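PDB 4G75: phosphodiesterase from Pseudomonas aeruginosa, which kills sensitive bacteria as a colicin M-like bacteriocin, probably by magnesium-dependent hydrolysis of a lipid-linked peptidoglycan precursor. Local coordinates for residues Pro132-Phe137 / Lys157-Pro162; Ala149-Gly154 / Thr272-Ile277; Ser18-Gly23 / Gly38-Gly43. One frame throughout, in Å; residues are numbered along the deposited sequence. Where two conformers were deposited one is given.

Contact 1. Residues Pro132-Phe137 / Lys157-Pro162; sequences PKIDTF and KKMNFP
Asp135 O and Phe137 N hydrogen-bond to the backbone N and O of Asn160. Asn160 N donates to Asp135 O at 2.9 Å. Phe137 N donates to Asn160 O at 2.8 Å, with a C=O...N angle of 174°. Between these bonds lies Thr136, whose CA also makes a CA-H...O contact with Asn160 O. The result is a single beta bridge between Thr136 and Asn160. Within its own segment, Thr136 OG1 donates to Asp135 OD1 at 2.8 Å, from above the carboxylate plane.

The selenomethionine Met159 packs on Phe137. It bends at chi2 (-70°) and chi3 (-69°), which curls CE over one ring face. Met159 CE stands 3.8 Å from the centroid of the Phe137 ring, a CH-pi contact. Met159 SE stays above the same face but farther off, as a Met-aromatic contact, and lies 3.3 Å from Ile134 O. Separately, Thr136 CG2 packs on Pro162 CD at 3.5 Å.

Phe161 packs on the magnesium ligand Val211, which puts the contact beside the metal site. The bridge ties the loop before helix 143-153 to strand 159-160. The buried Phe137 ring touches Thr143 and Ala147 of that helix, and Tyr275 and Ile277. Ile134 and Thr136 reach helix 81-102.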
loop_
_atom_site.group_PDB
_atom_site.type_symbol
_atom_site.label_atom_id
_atom_site.label_comp_id
_atom_site.label_asym_id
_atom_site.label_seq_id
_atom_site.Cartn_x
_atom_site.Cartn_y
_atom_site.Cartn_z
ATOM N N PRO A 132 6.828 12.509 10.742
ATOM C CA PRO A 132 6.331 13.339 9.639
ATOM C C PRO A 132 7.107 13.135 8.341
ATOM O O PRO A 132 6.574 13.430 7.275
ATOM C CB PRO A 132 6.547 14.774 10.148
ATOM C CG PRO A 132 6.888 14.648 11.602
ATOM C CD PRO A 132 7.504 13.307 11.774
ATOM N N LYS A 133 8.342 12.647 8.431
ATOM C CA LYS A 133 9.154 12.408 7.241
ATOM C C LYS A 133 8.571 11.310 6.353
ATOM O O LYS A 133 8.785 11.298 5.141
ATOM C CB LYS A 133 10.590 12.052 7.627
ATOM C CG LYS A 133 11.453 13.248 7.995
ATOM C CD LYS A 133 12.931 12.881 7.974
ATOM C CE LYS A 133 13.811 14.122 7.874
ATOM N NZ LYS A 133 15.197 13.797 7.428
ATOM N N ILE A 134 7.849 10.373 6.953
ATOM C CA ILE A 134 7.222 9.315 6.164
ATOM C C ILE A 134 5.962 9.864 5.493
ATOM O O ILE A 134 4.891 9.896 6.103
ATOM C CB ILE A 134 6.882 8.095 7.036
ATOM C CG1 ILE A 134 8.141 7.591 7.751
ATOM C CG2 ILE A 134 6.273 6.987 6.195
ATOM C CD1 ILE A 134 7.872 6.443 8.719
ATOM N N ASP A 135 6.088 10.295 4.238
ATOM C CA ASP A 135 5.021 11.047 3.584
ATOM C C ASP A 135 4.671 10.571 2.175
ATOM O O ASP A 135 3.804 11.150 1.515
ATOM C CB ASP A 135 5.353 12.548 3.558
ATOM C CG ASP A 135 6.581 12.868 2.722
ATOM O OD1 ASP A 135 7.177 11.947 2.132
ATOM O OD2 ASP A 135 6.957 14.053 2.654
ATOM N N THR A 136 5.334 9.514 1.725
ATOM C CA THR A 136 5.179 9.044 0.354
ATOM C C THR A 136 5.303 7.526 0.329
ATOM O O THR A 136 6.198 6.964 0.973
ATOM C CB THR A 136 6.268 9.635 -0.546
ATOM O OG1 THR A 136 6.282 11.058 -0.394
ATOM C CG2 THR A 136 6.015 9.287 -2.012
ATOM N N PHE A 137 4.406 6.870 -0.400
ATOM C CA PHE A 137 4.424 5.407 -0.507
ATOM C C PHE A 137 5.381 4.929 -1.591
ATOM O O PHE A 137 5.583 5.604 -2.606
ATOM C CB PHE A 137 3.029 4.869 -0.844
ATOM C CG PHE A 137 2.008 5.067 0.245
ATOM C CD1 PHE A 137 2.124 4.405 1.454
ATOM C CD2 PHE A 137 0.894 5.875 0.032
ATOM C CE1 PHE A 137 1.168 4.576 2.449
ATOM C CE2 PHE A 137 -0.057 6.039 1.016
ATOM C CZ PHE A 137 0.078 5.388 2.221
ATOM N N LYS A 157 -2.946 12.805 8.563
ATOM C CA LYS A 157 -1.936 13.412 7.702
ATOM C C LYS A 157 -1.973 12.845 6.281
ATOM O O LYS A 157 -2.163 11.648 6.071
ATOM C CB LYS A 157 -0.543 13.265 8.311
ATOM C CG LYS A 157 -0.401 13.938 9.671
ATOM C CD LYS A 157 1.057 14.166 10.043
ATOM C CE LYS A 157 1.816 12.854 10.153
ATOM N NZ LYS A 157 1.271 11.984 11.231
ATOM N N LYS A 158 -1.801 13.729 5.309
ATOM C CA LYS A 158 -1.828 13.345 3.908
ATOM C C LYS A 158 -0.622 12.480 3.552
ATOM O O LYS A 158 0.484 12.718 4.037
ATOM C CB LYS A 158 -1.822 14.616 3.067
ATOM C CG LYS A 158 -1.803 14.416 1.570
ATOM C CD LYS A 158 -2.172 15.730 0.910
ATOM C CE LYS A 158 -2.205 15.628 -0.599
ATOM N NZ LYS A 158 -2.674 16.911 -1.185
HETATM N N MSE A 159 -0.849 11.468 2.717
HETATM C CA MSE A 159 0.227 10.665 2.151
HETATM C C MSE A 159 0.209 10.846 0.642
HETATM O O MSE A 159 -0.844 11.070 0.062
HETATM C CB MSE A 159 0.039 9.186 2.492
HETATM C CG MSE A 159 0.172 8.885 3.980
HETATM SE SE MSE A 159 2.023 9.066 4.623
HETATM C CE MSE A 159 2.830 7.540 3.723
ATOM N N ASN A 160 1.376 10.753 0.016
ATOM C CA ASN A 160 1.468 10.810 -1.437
ATOM C C ASN A 160 1.744 9.433 -2.042
ATOM O O ASN A 160 2.613 8.714 -1.563
ATOM C CB ASN A 160 2.575 11.785 -1.855
ATOM C CG ASN A 160 2.138 13.238 -1.760
ATOM O OD1 ASN A 160 2.920 14.113 -1.391
ATOM N ND2 ASN A 160 0.890 13.499 -2.105
ATOM N N PHE A 161 0.985 9.076 -3.078
ATOM C CA PHE A 161 1.240 7.885 -3.882
ATOM C C PHE A 161 1.552 8.391 -5.286
ATOM O O PHE A 161 0.639 8.630 -6.085
ATOM C CB PHE A 161 -0.002 6.982 -3.899
ATOM C CG PHE A 161 0.286 5.530 -4.226
ATOM C CD1 PHE A 161 1.293 5.180 -5.118
ATOM C CD2 PHE A 161 -0.482 4.520 -3.663
ATOM C CE1 PHE A 161 1.550 3.855 -5.421
ATOM C CE2 PHE A 161 -0.237 3.190 -3.963
ATOM C CZ PHE A 161 0.785 2.854 -4.841
ATOM N N PRO A 162 2.845 8.599 -5.587
ATOM C CA PRO A 162 3.184 9.151 -6.910
ATOM C C PRO A 162 2.521 8.347 -8.034
ATOM O O PRO A 162 2.507 7.113 -8.003
ATOM C CB PRO A 162 4.706 9.037 -6.957
ATOM C CG PRO A 162 5.130 9.075 -5.484
ATOM C CD PRO A 162 4.037 8.336 -4.758
#

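Contact 2. Residues Ala149-Gly154 / Thr272-Ile277; sequences AHYLTG and TTPYPI
His150 and Tyr151 both have CG anti to the backbone N (chi1 -168° in His150), which sends their rings to Tyr275 and Thr272. Tyr275 has CG between its backbone N and carbonyl carbon, chi1 62°, and this lays its ring face against the helix. His150 CD2 points into the centre of that face, 3.4 Å from Tyr275 CG. The rings form a T-shaped (edge-to-face) pair with planes at 71°. Both polar ends are held: His150 NE2 by Lys157 O, and Tyr275 OH by Ala147 O.

Helix 143-153 here packs against the mixed sheet of the colicin M family region, where strand 275-278 lies between strands 159-160 and 229-243. The side chain of Tyr275 is about 11 Å from the bound magnesium ion.

Thr272 CG2 sits over one face of the Tyr151 ring, 3.5 Å from its centroid, a CH-pi contact. Thr272 OG1 lies 3.5 Å from Leu152 CD2 and is hydrogen-bonded to Phe269 O. Near the helix end, Tyr151 O accepts Thr273 N at 3.0 Å and also meets Thr272 CA in a CA-H...O contact. A water lies 2.9 Å from His150 O and 2.8 Å from Thr273 O, within hydrogen-bonding reach of both backbones.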
loop_
_atom_site.group_PDB
_atom_site.type_symbol
_atom_site.label_atom_id
_atom_site.label_comp_id
_atom_site.label_asym_id
_atom_site.label_seq_id
_atom_site.Cartn_x
_atom_site.Cartn_y
_atom_site.Cartn_z
ATOM N N ALA A 149 -1.535 1.104 8.270
ATOM C CA ALA A 149 -0.889 1.594 9.474
ATOM C C ALA A 149 -1.114 3.097 9.628
ATOM O O ALA A 149 -1.355 3.585 10.731
ATOM C CB ALA A 149 0.591 1.254 9.455
ATOM N N HIS A 150 -1.059 3.829 8.519
ATOM C CA HIS A 150 -1.269 5.271 8.581
ATOM C C HIS A 150 -2.713 5.634 8.938
ATOM O O HIS A 150 -2.983 6.678 9.544
ATOM C CB HIS A 150 -0.855 5.954 7.276
ATOM C CG HIS A 150 -0.792 7.444 7.390
ATOM N ND1 HIS A 150 0.322 8.104 7.862
ATOM C CD2 HIS A 150 -1.720 8.396 7.142
ATOM C CE1 HIS A 150 0.087 9.404 7.872
ATOM N NE2 HIS A 150 -1.148 9.607 7.444
ATOM N N TYR A 151 -3.643 4.775 8.546
ATOM C CA TYR A 151 -5.042 4.919 8.930
ATOM C C TYR A 151 -5.168 4.835 10.458
ATOM O O TYR A 151 -5.872 5.633 11.093
ATOM C CB TYR A 151 -5.840 3.811 8.239
ATOM C CG TYR A 151 -7.309 3.734 8.564
ATOM C CD1 TYR A 151 -8.156 4.820 8.341
ATOM C CD2 TYR A 151 -7.866 2.556 9.041
ATOM C CE1 TYR A 151 -9.512 4.735 8.624
ATOM C CE2 TYR A 151 -9.221 2.461 9.322
ATOM C CZ TYR A 151 -10.034 3.550 9.114
ATOM O OH TYR A 151 -11.380 3.452 9.390
ATOM N N LEU A 152 -4.449 3.885 11.048
ATOM C CA LEU A 152 -4.521 3.656 12.491
ATOM C C LEU A 152 -3.813 4.715 13.331
ATOM O O LEU A 152 -4.256 5.027 14.438
ATOM C CB LEU A 152 -3.943 2.279 12.851
ATOM C CG LEU A 152 -4.566 1.059 12.173
ATOM C CD1 LEU A 152 -4.072 -0.225 12.839
ATOM C CD2 LEU A 152 -6.078 1.122 12.195
ATOM N N THR A 153 -2.719 5.270 12.812
ATOM C CA THR A 153 -1.826 6.074 13.640
ATOM C C THR A 153 -1.363 7.403 13.040
ATOM O O THR A 153 -0.697 8.187 13.720
ATOM C CB THR A 153 -0.557 5.267 14.022
ATOM O OG1 THR A 153 0.145 4.894 12.827
ATOM C CG2 THR A 153 -0.930 4.012 14.803
ATOM N N GLY A 154 -1.689 7.655 11.777
ATOM C CA GLY A 154 -1.212 8.856 11.105
ATOM C C GLY A 154 -1.968 10.132 11.450
ATOM O O GLY A 154 -1.545 11.228 11.089
ATOM N N THR A 272 -7.510 6.262 15.071
ATOM C CA THR A 272 -7.820 5.842 13.706
ATOM C C THR A 272 -8.726 6.844 13.005
ATOM O O THR A 272 -9.762 7.232 13.539
ATOM C CB THR A 272 -8.514 4.472 13.679
ATOM O OG1 THR A 272 -7.633 3.478 14.220
ATOM C CG2 THR A 272 -8.891 4.088 12.249
ATOM N N THR A 273 -8.345 7.251 11.800
ATOM C CA THR A 273 -9.166 8.196 11.043
ATOM C C THR A 273 -8.763 8.200 9.569
ATOM O O THR A 273 -7.592 7.990 9.241
ATOM C CB THR A 273 -9.071 9.616 11.638
ATOM O OG1 THR A 273 -10.169 10.415 11.174
ATOM C CG2 THR A 273 -7.749 10.278 11.272
ATOM N N PRO A 274 -9.733 8.415 8.673
ATOM C CA PRO A 274 -9.393 8.479 7.249
ATOM C C PRO A 274 -8.384 9.589 6.972
ATOM O O PRO A 274 -8.262 10.549 7.742
ATOM C CB PRO A 274 -10.735 8.808 6.587
ATOM C CG PRO A 274 -11.760 8.287 7.545
ATOM C CD PRO A 274 -11.182 8.570 8.901
ATOM N N TYR A 275 -7.661 9.463 5.869
ATOM C CA TYR A 275 -6.734 10.514 5.471
ATOM C C TYR A 275 -6.660 10.558 3.953
ATOM O O TYR A 275 -6.925 9.555 3.299
ATOM C CB TYR A 275 -5.349 10.255 6.051
ATOM C CG TYR A 275 -4.722 8.973 5.562
ATOM C CD1 TYR A 275 -3.828 8.976 4.494
ATOM C CD2 TYR A 275 -5.033 7.761 6.159
ATOM C CE1 TYR A 275 -3.250 7.796 4.041
ATOM C CE2 TYR A 275 -4.455 6.575 5.716
ATOM C CZ TYR A 275 -3.565 6.604 4.662
ATOM O OH TYR A 275 -3.007 5.434 4.225
ATOM N N PRO A 276 -6.306 11.726 3.393
ATOM C CA PRO A 276 -6.194 11.893 1.941
ATOM C C PRO A 276 -4.924 11.266 1.392
ATOM O O PRO A 276 -3.853 11.399 1.995
ATOM C CB PRO A 276 -6.095 13.413 1.754
ATOM C CG PRO A 276 -6.036 14.014 3.106
ATOM C CD PRO A 276 -5.941 12.943 4.132
ATOM N N ILE A 277 -5.042 10.584 0.258
ATOM C CA ILE A 277 -3.861 10.149 -0.467
ATOM C C ILE A 277 -3.762 10.995 -1.731
ATOM O O ILE A 277 -4.587 10.883 -2.638
ATOM C CB ILE A 277 -3.894 8.640 -0.792
ATOM C CG1 ILE A 277 -3.777 7.828 0.505
ATOM C CG2 ILE A 277 -2.753 8.264 -1.741
ATOM C CD1 ILE A 277 -3.924 6.322 0.315
HETATM O O HOH W 1 -4.945 8.864 9.565
#

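Contact 3. Residues Ser18-Gly23 / Gly38-Gly43; sequences SAYNYG and GYISKG
Helices 18-23 and 38-43 run roughly antiparallel, their N-to-C directions 141° apart, and their axes come within 6.9 Å. With the short loop between them they form a helical hairpin in the N-terminal part of the chain. Such a close approach depends on small residues. Ala19 CB faces the other helix, as do the CA atoms of Gly23 and Gly43. Gly23 CA packs on Tyr39 CB at 3.6 Å. Gly43 CA packs on Tyr20 CB at 3.7 Å. These glycine CA atoms let the backbones come this close.

Tyr22 has CG anti to its backbone N (chi1 -174°), which turns a ring edge toward Tyr39. Tyr22 CD2 lies over the centre of the Tyr39 ring, 3.7 Å from Tyr39 CE1. The pair is edge-to-face, although the planes are inclined by only 51°. Ala19 O lies close to the Tyr39 ring, at 3.4 Å from Tyr39 CD1.

Tyr20 and Ile40 meet on another part of the interface. Ile40 O lies at the edge of the Tyr20 ring, near its plane. Ile40 CD1 touches Tyr20 CE1 at 3.9 Å and Gly23 C at 3.5 Å, so it meets both the ring and the backbone of helix 18-23.

Lys42 uses its aliphatic part here. Lys42 CD packs on Ala19 CB at 3.7 Å, while NZ leads away to a salt bridge with Glu84.

The pair lies away from the magnesium site. Helix 81-102 adjoins it through Glu84 and Trp87. Tyr118, in a loop, meets Tyr39 and Lys42.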
loop_
_atom_site.group_PDB
_atom_site.type_symbol
_atom_site.label_atom_id
_atom_site.label_comp_id
_atom_site.label_asym_id
_atom_site.label_seq_id
_atom_site.Cartn_x
_atom_site.Cartn_y
_atom_site.Cartn_z
ATOM N N SER A 18 16.853 -9.895 10.765
ATOM C CA SER A 18 17.703 -9.623 11.919
ATOM C C SER A 18 16.982 -9.817 13.249
ATOM O O SER A 18 17.570 -10.277 14.226
ATOM C CB SER A 18 18.267 -8.205 11.823
ATOM O OG SER A 18 19.013 -8.047 10.626
ATOM N N ALA A 19 15.702 -9.460 13.289
ATOM C CA ALA A 19 14.954 -9.575 14.537
ATOM C C ALA A 19 14.775 -11.033 14.944
ATOM O O ALA A 19 14.915 -11.385 16.116
ATOM C CB ALA A 19 13.600 -8.867 14.427
ATOM N N TYR A 20 14.456 -11.878 13.970
ATOM C CA TYR A 20 14.358 -13.305 14.201
ATOM C C TYR A 20 15.701 -13.843 14.686
ATOM O O TYR A 20 15.760 -14.586 15.667
ATOM C CB TYR A 20 13.914 -14.031 12.931
ATOM C CG TYR A 20 14.086 -15.524 13.014
ATOM C CD1 TYR A 20 13.074 -16.335 13.522
ATOM C CD2 TYR A 20 15.268 -16.124 12.601
ATOM C CE1 TYR A 20 13.233 -17.700 13.605
ATOM C CE2 TYR A 20 15.440 -17.493 12.681
ATOM C CZ TYR A 20 14.424 -18.273 13.188
ATOM O OH TYR A 20 14.610 -19.631 13.263
ATOM N N ASN A 21 16.780 -13.456 14.008
ATOM C CA ASN A 21 18.114 -13.909 14.405
ATOM C C ASN A 21 18.471 -13.491 15.827
ATOM O O ASN A 21 19.142 -14.231 16.545
ATOM C CB ASN A 21 19.181 -13.425 13.417
ATOM C CG ASN A 21 18.972 -13.983 12.026
ATOM O OD1 ASN A 21 18.494 -15.102 11.869
ATOM N ND2 ASN A 21 19.324 -13.205 11.008
ATOM N N TYR A 22 18.021 -12.307 16.232
ATOM C CA TYR A 22 18.243 -11.840 17.594
ATOM C C TYR A 22 17.502 -12.729 18.591
ATOM O O TYR A 22 18.027 -13.087 19.656
ATOM C CB TYR A 22 17.794 -10.382 17.742
ATOM C CG TYR A 22 18.146 -9.809 19.091
ATOM C CD1 TYR A 22 19.425 -9.323 19.350
ATOM C CD2 TYR A 22 17.212 -9.774 20.115
ATOM C CE1 TYR A 22 19.755 -8.801 20.591
ATOM C CE2 TYR A 22 17.536 -9.256 21.360
ATOM C CZ TYR A 22 18.811 -8.777 21.591
ATOM O OH TYR A 22 19.133 -8.262 22.828
ATOM N N GLY A 23 16.271 -13.082 18.240
ATOM C CA GLY A 23 15.484 -13.990 19.047
ATOM C C GLY A 23 16.075 -15.387 19.108
ATOM O O GLY A 23 15.990 -16.052 20.144
ATOM N N GLY A 38 8.555 -13.132 21.125
ATOM C CA GLY A 38 8.141 -12.023 20.273
ATOM C C GLY A 38 9.130 -11.778 19.144
ATOM O O GLY A 38 8.737 -11.605 17.992
ATOM N N TYR A 39 10.418 -11.761 19.467
ATOM C CA TYR A 39 11.441 -11.604 18.433
ATOM C C TYR A 39 11.375 -12.718 17.401
ATOM O O TYR A 39 11.441 -12.462 16.193
ATOM C CB TYR A 39 12.839 -11.557 19.039
ATOM C CG TYR A 39 13.257 -10.178 19.479
ATOM C CD1 TYR A 39 13.748 -9.263 18.560
ATOM C CD2 TYR A 39 13.171 -9.793 20.811
ATOM C CE1 TYR A 39 14.138 -8.003 18.950
ATOM C CE2 TYR A 39 13.561 -8.533 21.212
ATOM C CZ TYR A 39 14.044 -7.642 20.275
ATOM O OH TYR A 39 14.428 -6.377 20.660
ATOM N N ILE A 40 11.277 -13.958 17.872
ATOM C CA ILE A 40 11.185 -15.093 16.964
ATOM C C ILE A 40 9.988 -14.937 16.042
ATOM O O ILE A 40 10.085 -15.211 14.844
ATOM C CB ILE A 40 11.057 -16.429 17.726
ATOM C CG1 ILE A 40 12.379 -16.769 18.407
ATOM C CG2 ILE A 40 10.636 -17.546 16.781
ATOM C CD1 ILE A 40 13.520 -17.018 17.437
ATOM N N SER A 41 8.865 -14.494 16.598
ATOM C CA SER A 41 7.630 -14.437 15.831
ATOM C C SER A 41 7.726 -13.475 14.633
ATOM O O SER A 41 7.031 -13.655 13.636
ATOM C CB SER A 41 6.426 -14.080 16.722
ATOM O OG SER A 41 6.438 -12.710 17.100
ATOM N N LYS A 42 8.589 -12.468 14.727
ATOM C CA LYS A 42 8.752 -11.507 13.630
ATOM C C LYS A 42 9.255 -12.165 12.345
ATOM O O LYS A 42 8.937 -11.718 11.233
ATOM C CB LYS A 42 9.687 -10.363 14.048
ATOM C CG LYS A 42 9.179 -9.567 15.247
ATOM C CD LYS A 42 10.090 -8.385 15.591
ATOM C CE LYS A 42 9.741 -7.809 16.979
ATOM N NZ LYS A 42 8.338 -7.260 17.021
ATOM N N GLY A 43 10.031 -13.236 12.495
ATOM C CA GLY A 43 10.623 -13.904 11.347
ATOM C C GLY A 43 9.607 -14.424 10.345
ATOM O O GLY A 43 9.675 -14.095 9.157
#

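From the N terminus, contact 3 comes first. It closes the short loop between helices 18-24 and 34-49 and is complete before the others begin. Its centre is about 28 Å from those of contacts 1 and 2, and it touches neither. Contact 1 opens at 132-137 and closes at 157-162, enclosing helix 143-153. Contact 2 starts on that helix and closes at 272-277, after strands 188-199, 213-224 and 229-243 in the chain. Contacts 1 and 2 therefore cross along the chain. They also touch in space, since strands 159-160 and 275-278 are neighbours in the sheet. Together they tie helix 143-153 and its preceding loop to that sheet, near the magnesium ion.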